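Local coordinates for protein putative tetR family transcriptional regulator (Streptomyces coelicolor A3, PDB 2Q24) that probably acts as a TetR-family transcriptional regulator, binding DNA through a predicted helix-turn-helix motif near its N-terminus, at residues Tyr66-Val77 against Pro121-Ala132; Leu90-Ile98 against Glu176-Leu186. One frame throughout, in Å; residues are numbered along the deposited sequence. Where two conformers were deposited one is given.

Interaction 1 (Tyr66-Val77 against Pro121-Ala132); sequences YRNEVARLCDSV and PYGDSRQLIQSA
Y66 meets P121, Y122 and S125, and V70 meets S125, L128 and I129, where helices 66-75 and 125-132 run nearly parallel, their short axes 17° apart with a closest approach of 9.2 Å. The two tyrosines stand roughly perpendicular: Y122 sets its edge toward the face of Y66 in an offset edge-to-face pair, ring planes at 81°. With CG anti to the backbone N (chi1 180°), the Y66 ring reaches across so that CD2 at its edge lies 3.4 Å from P121 O, just ahead of the type II' turn from Y122 to S125. That turn is pinned because S125 OG donates to Y122 O at 2.5 Å and S125 N shares the same acceptor. CB of S125 rests 3.9 Å from both methyls of V70. Further along, C74 SG settles against I129, 3.7 Å from CG1, and also touches L128 CB. V77 CG2 closes the seam on the A132 methyl at 3.8 Å. Helix 58-75, which follows the predicted helix-turn-helix, thus packs on helix 125-142 of the TetR C-terminal domain. Helix 86-106 borders this seam and supplies Y100, hydrogen-bonded to Y66 OH; helix 108-116 packs on P121 and Y122, while P121 O accepts from R67 NH2 of the second subunit.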
loop_
_atom_site.group_PDB
_atom_site.type_symbol
_atom_site.label_atom_id
_atom_site.label_comp_id
_atom_site.label_asym_id
_atom_site.label_seq_id
_atom_site.Cartn_x
_atom_site.Cartn_y
_atom_site.Cartn_z
ATOM N N TYR B 66 -4.890 -10.159 -3.987
ATOM C CA TYR B 66 -3.895 -10.004 -2.922
ATOM C C TYR B 66 -3.630 -8.509 -2.622
ATOM O O TYR B 66 -3.620 -8.112 -1.451
ATOM C CB TYR B 66 -2.579 -10.757 -3.250
ATOM C CG TYR B 66 -1.540 -10.594 -2.139
ATOM C CD1 TYR B 66 -1.605 -11.360 -0.940
ATOM C CD2 TYR B 66 -0.497 -9.679 -2.282
ATOM C CE1 TYR B 66 -0.645 -11.183 0.058
ATOM C CE2 TYR B 66 0.454 -9.520 -1.300
ATOM C CZ TYR B 66 0.358 -10.254 -0.138
ATOM O OH TYR B 66 1.307 -10.051 0.835
ATOM N N ARG B 67 -3.404 -7.700 -3.653
ATOM C CA ARG B 67 -3.087 -6.292 -3.449
ATOM C C ARG B 67 -4.233 -5.556 -2.810
ATOM O O ARG B 67 -4.038 -4.648 -1.986
ATOM C CB ARG B 67 -2.756 -5.647 -4.799
ATOM C CG ARG B 67 -1.411 -6.103 -5.328
ATOM C CD ARG B 67 -1.103 -5.536 -6.729
ATOM N NE ARG B 67 -0.989 -4.076 -6.729
ATOM C CZ ARG B 67 -0.609 -3.354 -7.766
ATOM N NH1 ARG B 67 -0.325 -3.968 -8.921
ATOM N NH2 ARG B 67 -0.531 -2.028 -7.661
ATOM N N ASN B 68 -5.463 -5.918 -3.208
ATOM C CA ASN B 68 -6.633 -5.323 -2.594
ATOM C C ASN B 68 -6.742 -5.676 -1.115
ATOM O O ASN B 68 -7.103 -4.822 -0.302
ATOM C CB ASN B 68 -7.903 -5.802 -3.343
ATOM C CG ASN B 68 -9.165 -5.197 -2.760
ATOM O OD1 ASN B 68 -9.925 -5.889 -2.110
ATOM N ND2 ASN B 68 -9.392 -3.901 -3.013
ATOM N N GLU B 69 -6.419 -6.928 -0.755
ATOM C CA GLU B 69 -6.479 -7.386 0.633
ATOM C C GLU B 69 -5.482 -6.579 1.515
ATOM O O GLU B 69 -5.815 -6.120 2.619
ATOM C CB GLU B 69 -6.172 -8.908 0.706
ATOM C CG GLU B 69 -6.072 -9.504 2.124
ATOM C CD GLU B 69 -7.397 -9.787 2.786
ATOM O OE1 GLU B 69 -8.475 -9.510 2.192
ATOM O OE2 GLU B 69 -7.368 -10.309 3.928
ATOM N N VAL B 70 -4.276 -6.416 1.000
ATOM C CA VAL B 70 -3.237 -5.592 1.667
ATOM C C VAL B 70 -3.732 -4.158 1.833
ATOM O O VAL B 70 -3.630 -3.584 2.912
ATOM C CB VAL B 70 -1.931 -5.621 0.832
ATOM C CG1 VAL B 70 -0.877 -4.579 1.367
ATOM C CG2 VAL B 70 -1.333 -7.074 0.878
ATOM N N ALA B 71 -4.252 -3.554 0.768
ATOM C CA ALA B 71 -4.651 -2.157 0.855
ATOM C C ALA B 71 -5.818 -1.982 1.829
ATOM O O ALA B 71 -5.829 -1.038 2.637
ATOM C CB ALA B 71 -4.999 -1.616 -0.510
ATOM N N ARG B 72 -6.787 -2.888 1.812
ATOM C CA ARG B 72 -7.885 -2.770 2.797
ATOM C C ARG B 72 -7.379 -2.835 4.256
ATOM O O ARG B 72 -7.840 -2.068 5.093
ATOM C CB ARG B 72 -8.982 -3.793 2.543
ATOM C CG ARG B 72 -9.787 -3.358 1.299
ATOM C CD ARG B 72 -11.002 -4.284 1.067
ATOM N NE ARG B 72 -10.578 -5.522 0.419
ATOM N N LEU B 73 -6.416 -3.715 4.511
ATOM C CA LEU B 73 -5.811 -3.862 5.826
ATOM C C LEU B 73 -5.118 -2.550 6.243
ATOM O O LEU B 73 -5.333 -2.051 7.344
ATOM C CB LEU B 73 -4.820 -5.026 5.812
ATOM C CG LEU B 73 -4.023 -5.182 7.105
ATOM C CD1 LEU B 73 -4.970 -5.526 8.265
ATOM C CD2 LEU B 73 -2.949 -6.269 6.922
ATOM N N CYS B 74 -4.298 -1.985 5.350
ATOM C CA CYS B 74 -3.586 -0.765 5.649
ATOM C C CYS B 74 -4.491 0.449 5.834
ATOM O O CYS B 74 -4.293 1.266 6.734
ATOM C CB CYS B 74 -2.510 -0.489 4.571
ATOM S SG CYS B 74 -1.213 -1.748 4.560
ATOM N N ASP B 75 -5.532 0.496 5.030
ATOM C CA ASP B 75 -6.342 1.690 4.915
ATOM C C ASP B 75 -7.408 1.718 6.031
ATOM O O ASP B 75 -8.139 2.678 6.119
ATOM C CB ASP B 75 -7.004 1.678 3.534
ATOM C CG ASP B 75 -6.003 1.990 2.377
ATOM O OD1 ASP B 75 -4.887 2.394 2.633
ATOM O OD2 ASP B 75 -6.379 1.771 1.218
ATOM N N SER B 76 -7.516 0.638 6.804
ATOM C CA SER B 76 -8.420 0.616 7.938
ATOM C C SER B 76 -7.862 1.457 9.105
ATOM O O SER B 76 -8.626 1.799 10.020
ATOM C CB SER B 76 -8.665 -0.854 8.435
ATOM O OG SER B 76 -7.476 -1.418 8.958
ATOM N N VAL B 77 -6.564 1.813 9.073
ATOM C CA VAL B 77 -5.937 2.422 10.267
ATOM C C VAL B 77 -6.519 3.783 10.681
ATOM O O VAL B 77 -6.859 3.963 11.858
ATOM C CB VAL B 77 -4.405 2.498 10.162
ATOM C CG1 VAL B 77 -3.833 3.378 11.290
ATOM C CG2 VAL B 77 -3.812 1.033 10.194
ATOM N N PRO B 121 3.142 -10.437 -6.959
ATOM C CA PRO B 121 1.975 -10.002 -6.213
ATOM C C PRO B 121 2.345 -9.085 -5.038
ATOM O O PRO B 121 1.508 -8.302 -4.627
ATOM C CB PRO B 121 1.364 -11.308 -5.684
ATOM C CG PRO B 121 2.407 -12.339 -5.840
ATOM C CD PRO B 121 3.413 -11.881 -6.822
ATOM N N TYR B 122 3.582 -9.174 -4.557
ATOM C CA TYR B 122 3.914 -8.678 -3.196
ATOM C C TYR B 122 4.304 -7.238 -3.196
ATOM O O TYR B 122 3.937 -6.505 -2.271
ATOM C CB TYR B 122 5.067 -9.490 -2.575
ATOM C CG TYR B 122 4.721 -10.952 -2.482
ATOM C CD1 TYR B 122 3.681 -11.378 -1.657
ATOM C CD2 TYR B 122 5.387 -11.883 -3.268
ATOM C CE1 TYR B 122 3.325 -12.726 -1.565
ATOM C CE2 TYR B 122 5.033 -13.254 -3.200
ATOM C CZ TYR B 122 4.000 -13.642 -2.340
ATOM O OH TYR B 122 3.632 -14.960 -2.243
ATOM N N GLY B 123 5.083 -6.828 -4.192
ATOM C CA GLY B 123 5.474 -5.416 -4.297
ATOM C C GLY B 123 6.020 -4.929 -2.953
ATOM O O GLY B 123 6.891 -5.579 -2.352
ATOM N N ASP B 124 5.515 -3.766 -2.516
ATOM C CA ASP B 124 5.944 -3.136 -1.252
ATOM C C ASP B 124 4.979 -3.487 -0.130
ATOM O O ASP B 124 4.853 -2.720 0.826
ATOM C CB ASP B 124 6.062 -1.602 -1.443
ATOM C CG ASP B 124 7.472 -1.191 -2.042
ATOM O OD1 ASP B 124 8.284 -0.541 -1.355
ATOM O OD2 ASP B 124 7.785 -1.574 -3.151
ATOM N N SER B 125 4.224 -4.593 -0.273
ATOM C CA SER B 125 3.218 -4.951 0.800
ATOM C C SER B 125 3.785 -4.981 2.234
ATOM O O SER B 125 3.142 -4.476 3.162
ATOM C CB SER B 125 2.480 -6.291 0.526
ATOM O OG SER B 125 1.917 -6.245 -0.753
ATOM N N ARG B 126 4.955 -5.583 2.407
ATOM C CA ARG B 126 5.547 -5.676 3.724
ATOM C C ARG B 126 5.747 -4.255 4.290
ATOM O O ARG B 126 5.452 -4.004 5.452
ATOM C CB ARG B 126 6.861 -6.482 3.708
ATOM C CG ARG B 126 7.490 -6.646 5.105
ATOM C CD ARG B 126 8.890 -7.233 4.988
ATOM N N GLN B 127 6.279 -3.354 3.483
ATOM C CA GLN B 127 6.545 -1.973 3.919
ATOM C C GLN B 127 5.240 -1.241 4.260
ATOM O O GLN B 127 5.157 -0.502 5.246
ATOM C CB GLN B 127 7.302 -1.214 2.816
ATOM C CG GLN B 127 8.645 -1.861 2.411
ATOM C CD GLN B 127 8.578 -2.822 1.205
ATOM O OE1 GLN B 127 7.914 -3.872 1.229
ATOM N NE2 GLN B 127 9.324 -2.474 0.157
ATOM N N LEU B 128 4.236 -1.390 3.403
ATOM C CA LEU B 128 2.936 -0.717 3.624
ATOM C C LEU B 128 2.334 -1.187 4.967
ATOM O O LEU B 128 1.850 -0.381 5.785
ATOM C CB LEU B 128 1.971 -1.058 2.477
ATOM C CG LEU B 128 2.267 -0.452 1.091
ATOM C CD1 LEU B 128 1.385 -1.154 0.035
ATOM C CD2 LEU B 128 1.960 1.027 1.132
ATOM N N ILE B 129 2.368 -2.507 5.182
ATOM C CA ILE B 129 1.733 -3.064 6.386
ATOM C C ILE B 129 2.556 -2.724 7.615
ATOM O O ILE B 129 2.017 -2.374 8.651
ATOM C CB ILE B 129 1.633 -4.572 6.295
ATOM C CG1 ILE B 129 0.608 -4.940 5.206
ATOM C CG2 ILE B 129 1.208 -5.133 7.684
ATOM C CD1 ILE B 129 0.692 -6.404 4.770
ATOM N N GLN B 130 3.859 -2.805 7.501
ATOM C CA GLN B 130 4.710 -2.312 8.635
ATOM C C GLN B 130 4.444 -0.844 8.994
ATOM O O GLN B 130 4.444 -0.448 10.188
ATOM C CB GLN B 130 6.173 -2.591 8.379
ATOM C CG GLN B 130 6.465 -4.065 8.704
ATOM C CD GLN B 130 7.915 -4.519 8.446
ATOM O OE1 GLN B 130 8.256 -5.721 8.529
ATOM N NE2 GLN B 130 8.756 -3.573 8.137
ATOM N N SER B 131 4.176 -0.014 7.983
ATOM C CA SER B 131 3.904 1.390 8.254
ATOM C C SER B 131 2.573 1.587 8.932
ATOM O O SER B 131 2.442 2.456 9.779
ATOM C CB SER B 131 3.994 2.205 6.958
ATOM O OG SER B 131 3.952 3.603 7.232
ATOM N N ALA B 132 1.587 0.750 8.583
ATOM C CA ALA B 132 0.250 0.805 9.224
ATOM C C ALA B 132 0.418 0.463 10.702
ATOM O O ALA B 132 -0.158 1.087 11.590
ATOM C CB ALA B 132 -0.678 -0.214 8.547
#

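Interaction 2 (Leu90-Ile98 against Glu176-Leu186); sequences LRAWTRRFI and ERLLDLVLDGL
R91, in the conformer described, lays its guanidinium over L183, whose CD1 sits 3.5 Å below the plane, beneath the centre of the group. In this conformer its NH1 forms a salt bridge with D180 OD1 at 2.8 Å, the two side chains crossing nearly square and the guanidinium and carboxylate planes 51° apart. A water at the guanidinium edge accepts from R91 NH2 and donates to D184 OD1, tying a second acid to the same arginine. L90 and L183 lie alongside each other, pointing opposite ways, whereas L90 and L186 meet tip to tip, CD2 to CD1 at 3.7 Å. Helices 90-98 and 176-185 belong to the C-terminal domain of the all-helical TetR fold, and their short axes cross at 136°, 10.9 Å apart. L179 inserts between T94, R95 and I98, its CD1 meeting R95 CG from across at 3.7 Å. T94 OG1, held between backbone N and carbonyl carbon (chi1 67°), donates to R91 O at 2.8 Å and lies 3.8 Å from L179 CD2. A glycine here would probably open a gap beside L179 and deprive R91 O of this donor. At the outer margin, R95 reaches obliquely toward the carboxylate of E176 in a less certainly placed salt bridge.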
loop_
_atom_site.group_PDB
_atom_site.type_symbol
_atom_site.label_atom_id
_atom_site.label_comp_id
_atom_site.label_asym_id
_atom_site.label_seq_id
_atom_site.Cartn_x
_atom_site.Cartn_y
_atom_site.Cartn_z
ATOM N N LEU B 90 -5.123 -0.653 17.750
ATOM C CA LEU B 90 -4.080 -1.649 17.513
ATOM C C LEU B 90 -4.607 -3.095 17.664
ATOM O O LEU B 90 -4.470 -3.891 16.739
ATOM C CB LEU B 90 -2.869 -1.345 18.444
ATOM C CG LEU B 90 -1.751 -2.382 18.412
ATOM C CD1 LEU B 90 -1.113 -2.422 16.951
ATOM C CD2 LEU B 90 -0.758 -1.885 19.505
ATOM N N ARG B 91 -5.294 -3.398 18.767
ATOM C CA ARG B 91 -5.844 -4.733 18.995
ATOM C C ARG B 91 -6.791 -5.175 17.868
ATOM O O ARG B 91 -6.675 -6.273 17.355
ATOM C CB ARG B 91 -6.564 -4.773 20.369
ATOM C CG ARG B 91 -7.407 -6.038 20.655
ATOM C CD ARG B 91 -7.909 -6.098 22.109
ATOM N NE ARG B 91 -6.881 -5.709 23.102
ATOM C CZ ARG B 91 -6.069 -6.537 23.784
ATOM N NH1 ARG B 91 -6.124 -7.853 23.649
ATOM N NH2 ARG B 91 -5.198 -6.027 24.620
ATOM N N ALA B 92 -7.756 -4.306 17.505
ATOM C CA ALA B 92 -8.708 -4.665 16.423
ATOM C C ALA B 92 -7.964 -4.911 15.137
ATOM O O ALA B 92 -8.225 -5.884 14.403
ATOM C CB ALA B 92 -9.782 -3.595 16.246
ATOM N N TRP B 93 -6.993 -4.055 14.848
ATOM C CA TRP B 93 -6.232 -4.219 13.608
ATOM C C TRP B 93 -5.383 -5.491 13.576
ATOM O O TRP B 93 -5.243 -6.130 12.547
ATOM C CB TRP B 93 -5.344 -2.979 13.397
ATOM C CG TRP B 93 -4.624 -2.970 12.044
ATOM C CD1 TRP B 93 -5.069 -2.410 10.859
ATOM C CD2 TRP B 93 -3.354 -3.540 11.778
ATOM N NE1 TRP B 93 -4.117 -2.606 9.862
ATOM C CE2 TRP B 93 -3.059 -3.309 10.397
ATOM C CE3 TRP B 93 -2.426 -4.252 12.571
ATOM C CZ2 TRP B 93 -1.853 -3.714 9.817
ATOM C CZ3 TRP B 93 -1.199 -4.674 11.976
ATOM C CH2 TRP B 93 -0.948 -4.424 10.606
ATOM N N THR B 94 -4.789 -5.873 14.684
ATOM C CA THR B 94 -4.023 -7.094 14.715
ATOM C C THR B 94 -4.864 -8.336 14.366
ATOM O O THR B 94 -4.380 -9.240 13.789
ATOM C CB THR B 94 -3.268 -7.302 16.047
ATOM O OG1 THR B 94 -4.170 -7.526 17.103
ATOM C CG2 THR B 94 -2.339 -6.182 16.332
ATOM N N ARG B 95 -6.132 -8.346 14.743
ATOM C CA ARG B 95 -7.036 -9.418 14.291
ATOM C C ARG B 95 -7.189 -9.381 12.760
ATOM O O ARG B 95 -7.167 -10.428 12.100
ATOM C CB ARG B 95 -8.397 -9.362 15.036
ATOM C CG ARG B 95 -8.314 -9.739 16.495
ATOM C CD ARG B 95 -9.715 -9.904 17.234
ATOM N NE ARG B 95 -10.634 -10.658 16.404
ATOM C CZ ARG B 95 -10.830 -11.978 16.470
ATOM N NH1 ARG B 95 -10.198 -12.721 17.379
ATOM N NH2 ARG B 95 -11.690 -12.546 15.625
ATOM N N ARG B 96 -7.307 -8.181 12.191
ATOM C CA ARG B 96 -7.390 -8.038 10.718
ATOM C C ARG B 96 -6.089 -8.480 10.064
ATOM O O ARG B 96 -6.096 -9.080 8.984
ATOM C CB ARG B 96 -7.737 -6.582 10.302
ATOM C CG ARG B 96 -9.126 -6.107 10.813
ATOM C CD ARG B 96 -10.238 -7.048 10.356
ATOM N NE ARG B 96 -10.535 -6.859 8.962
ATOM C CZ ARG B 96 -10.847 -7.826 8.092
ATOM N NH1 ARG B 96 -10.879 -9.120 8.434
ATOM N NH2 ARG B 96 -11.129 -7.470 6.845
ATOM N N PHE B 97 -4.972 -8.188 10.712
ATOM C CA PHE B 97 -3.693 -8.701 10.213
ATOM C C PHE B 97 -3.720 -10.233 10.178
ATOM O O PHE B 97 -3.298 -10.834 9.165
ATOM C CB PHE B 97 -2.511 -8.253 11.088
ATOM C CG PHE B 97 -1.188 -8.813 10.598
ATOM C CD1 PHE B 97 -0.431 -8.111 9.675
ATOM C CD2 PHE B 97 -0.759 -10.067 11.014
ATOM C CE1 PHE B 97 0.779 -8.654 9.214
ATOM C CE2 PHE B 97 0.413 -10.621 10.529
ATOM C CZ PHE B 97 1.183 -9.923 9.660
ATOM N N ILE B 98 -4.154 -10.881 11.280
ATOM C CA ILE B 98 -4.178 -12.357 11.274
ATOM C C ILE B 98 -5.113 -12.864 10.189
ATOM O O ILE B 98 -4.796 -13.849 9.523
ATOM C CB ILE B 98 -4.524 -12.966 12.670
ATOM C CG1 ILE B 98 -3.391 -12.633 13.609
ATOM C CG2 ILE B 98 -4.699 -14.532 12.610
ATOM C CD1 ILE B 98 -2.090 -13.393 13.324
ATOM N N GLU B 176 -6.345 -16.015 19.323
ATOM C CA GLU B 176 -6.887 -14.877 20.098
ATOM C C GLU B 176 -6.060 -14.768 21.369
ATOM O O GLU B 176 -5.623 -13.648 21.729
ATOM C CB GLU B 176 -8.397 -15.015 20.459
ATOM C CG GLU B 176 -9.386 -14.676 19.313
ATOM C CD GLU B 176 -10.659 -15.570 19.208
ATOM O OE1 GLU B 176 -11.092 -16.288 20.178
ATOM O OE2 GLU B 176 -11.238 -15.553 18.086
ATOM N N ARG B 177 -5.783 -15.897 22.014
ATOM C CA ARG B 177 -4.938 -15.889 23.229
ATOM C C ARG B 177 -3.484 -15.422 22.998
ATOM O O ARG B 177 -2.930 -14.692 23.829
ATOM C CB ARG B 177 -4.949 -17.215 23.973
ATOM C CG ARG B 177 -6.384 -17.505 24.590
ATOM C CD ARG B 177 -6.407 -18.717 25.511
ATOM N NE ARG B 177 -5.841 -19.916 24.903
ATOM C CZ ARG B 177 -6.503 -20.843 24.234
ATOM N NH1 ARG B 177 -7.831 -20.789 24.102
ATOM N NH2 ARG B 177 -5.818 -21.858 23.720
ATOM N N LEU B 178 -2.909 -15.809 21.860
ATOM C CA LEU B 178 -1.553 -15.327 21.483
ATOM C C LEU B 178 -1.541 -13.838 21.194
ATOM O O LEU B 178 -0.633 -13.126 21.611
ATOM C CB LEU B 178 -1.060 -16.101 20.258
ATOM C CG LEU B 178 -0.674 -17.560 20.545
ATOM C CD1 LEU B 178 -0.409 -18.243 19.213
ATOM C CD2 LEU B 178 0.623 -17.612 21.402
ATOM N N LEU B 179 -2.565 -13.341 20.489
ATOM C CA LEU B 179 -2.688 -11.901 20.305
ATOM C C LEU B 179 -2.740 -11.187 21.656
ATOM O O LEU B 179 -2.057 -10.178 21.837
ATOM C CB LEU B 179 -3.914 -11.497 19.443
ATOM C CG LEU B 179 -3.760 -11.760 17.920
ATOM C CD1 LEU B 179 -5.072 -11.418 17.192
ATOM C CD2 LEU B 179 -2.592 -10.956 17.306
ATOM N N ASP B 180 -3.500 -11.733 22.598
ATOM C CA ASP B 180 -3.633 -11.109 23.924
ATOM C C ASP B 180 -2.258 -11.060 24.617
ATOM O O ASP B 180 -1.902 -10.051 25.237
ATOM C CB ASP B 180 -4.629 -11.892 24.769
ATOM C CG ASP B 180 -6.090 -11.625 24.345
ATOM O OD1 ASP B 180 -6.334 -10.693 23.541
ATOM O OD2 ASP B 180 -6.993 -12.373 24.767
ATOM N N LEU B 181 -1.503 -12.138 24.488
ATOM C CA LEU B 181 -0.203 -12.265 25.144
ATOM C C LEU B 181 0.744 -11.233 24.568
ATOM O O LEU B 181 1.454 -10.539 25.313
ATOM C CB LEU B 181 0.382 -13.665 24.958
ATOM C CG LEU B 181 1.771 -13.927 25.502
ATOM C CD1 LEU B 181 1.862 -13.715 27.028
ATOM C CD2 LEU B 181 2.131 -15.356 25.154
ATOM N N VAL B 182 0.742 -11.117 23.243
ATOM C CA VAL B 182 1.650 -10.132 22.556
ATOM C C VAL B 182 1.273 -8.698 22.927
ATOM O O VAL B 182 2.144 -7.898 23.267
ATOM C CB VAL B 182 1.611 -10.328 21.019
ATOM C CG1 VAL B 182 2.232 -9.138 20.310
ATOM C CG2 VAL B 182 2.369 -11.617 20.672
ATOM N N LEU B 183 -0.028 -8.388 22.915
ATOM C CA LEU B 183 -0.478 -7.048 23.314
ATOM C C LEU B 183 -0.171 -6.765 24.773
ATOM O O LEU B 183 0.202 -5.632 25.112
ATOM C CB LEU B 183 -1.962 -6.799 22.984
ATOM C CG LEU B 183 -2.174 -6.871 21.442
ATOM C CD1 LEU B 183 -3.641 -7.022 21.169
ATOM C CD2 LEU B 183 -1.611 -5.672 20.735
ATOM N N ASP B 184 -0.253 -7.791 25.624
ATOM C CA ASP B 184 0.176 -7.628 27.029
ATOM C C ASP B 184 1.679 -7.345 27.177
ATOM O O ASP B 184 2.080 -6.613 28.094
ATOM C CB ASP B 184 -0.227 -8.820 27.894
ATOM C CG ASP B 184 -1.708 -8.826 28.201
ATOM O OD1 ASP B 184 -2.403 -7.798 27.918
ATOM O OD2 ASP B 184 -2.177 -9.882 28.650
ATOM N N GLY B 185 2.499 -7.878 26.278
ATOM C CA GLY B 185 3.951 -7.547 26.281
ATOM C C GLY B 185 4.170 -6.045 25.991
ATOM O O GLY B 185 5.248 -5.512 26.286
ATOM N N LEU B 186 3.148 -5.380 25.407
ATOM C CA LEU B 186 3.265 -3.962 25.040
ATOM C C LEU B 186 2.895 -3.066 26.214
ATOM O O LEU B 186 3.045 -1.847 26.131
ATOM C CB LEU B 186 2.309 -3.627 23.872
ATOM C CG LEU B 186 2.707 -4.312 22.545
ATOM C CD1 LEU B 186 1.715 -3.845 21.469
ATOM C CD2 LEU B 186 4.169 -4.079 22.121
HETATM O O HOH W 1 -4.394 -8.419 26.039
#

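The centres of interactions 1 and 2 lie 18 Å apart, and their segments alternate along the chain: 66-77, 90-98, 121-132, 176-186. Interaction 1 joins helices 58-75 and 125-142 about 7 Å from the chain centre; interaction 2 joins helices 86-106 and 172-185 about 14 Å out. They touch through helix 86-106, where W93 NE1 probably hydrogen-bonds to L73 O and L73 CD1 packs on R96 CB. W93 also meets I129 and V77, so one helix borders both contacts. The second subunit reaches interaction 1 but not the segments of interaction 2. Thus one contact adjoins the dimer interface, while the other attaches the last helix to its own subunit.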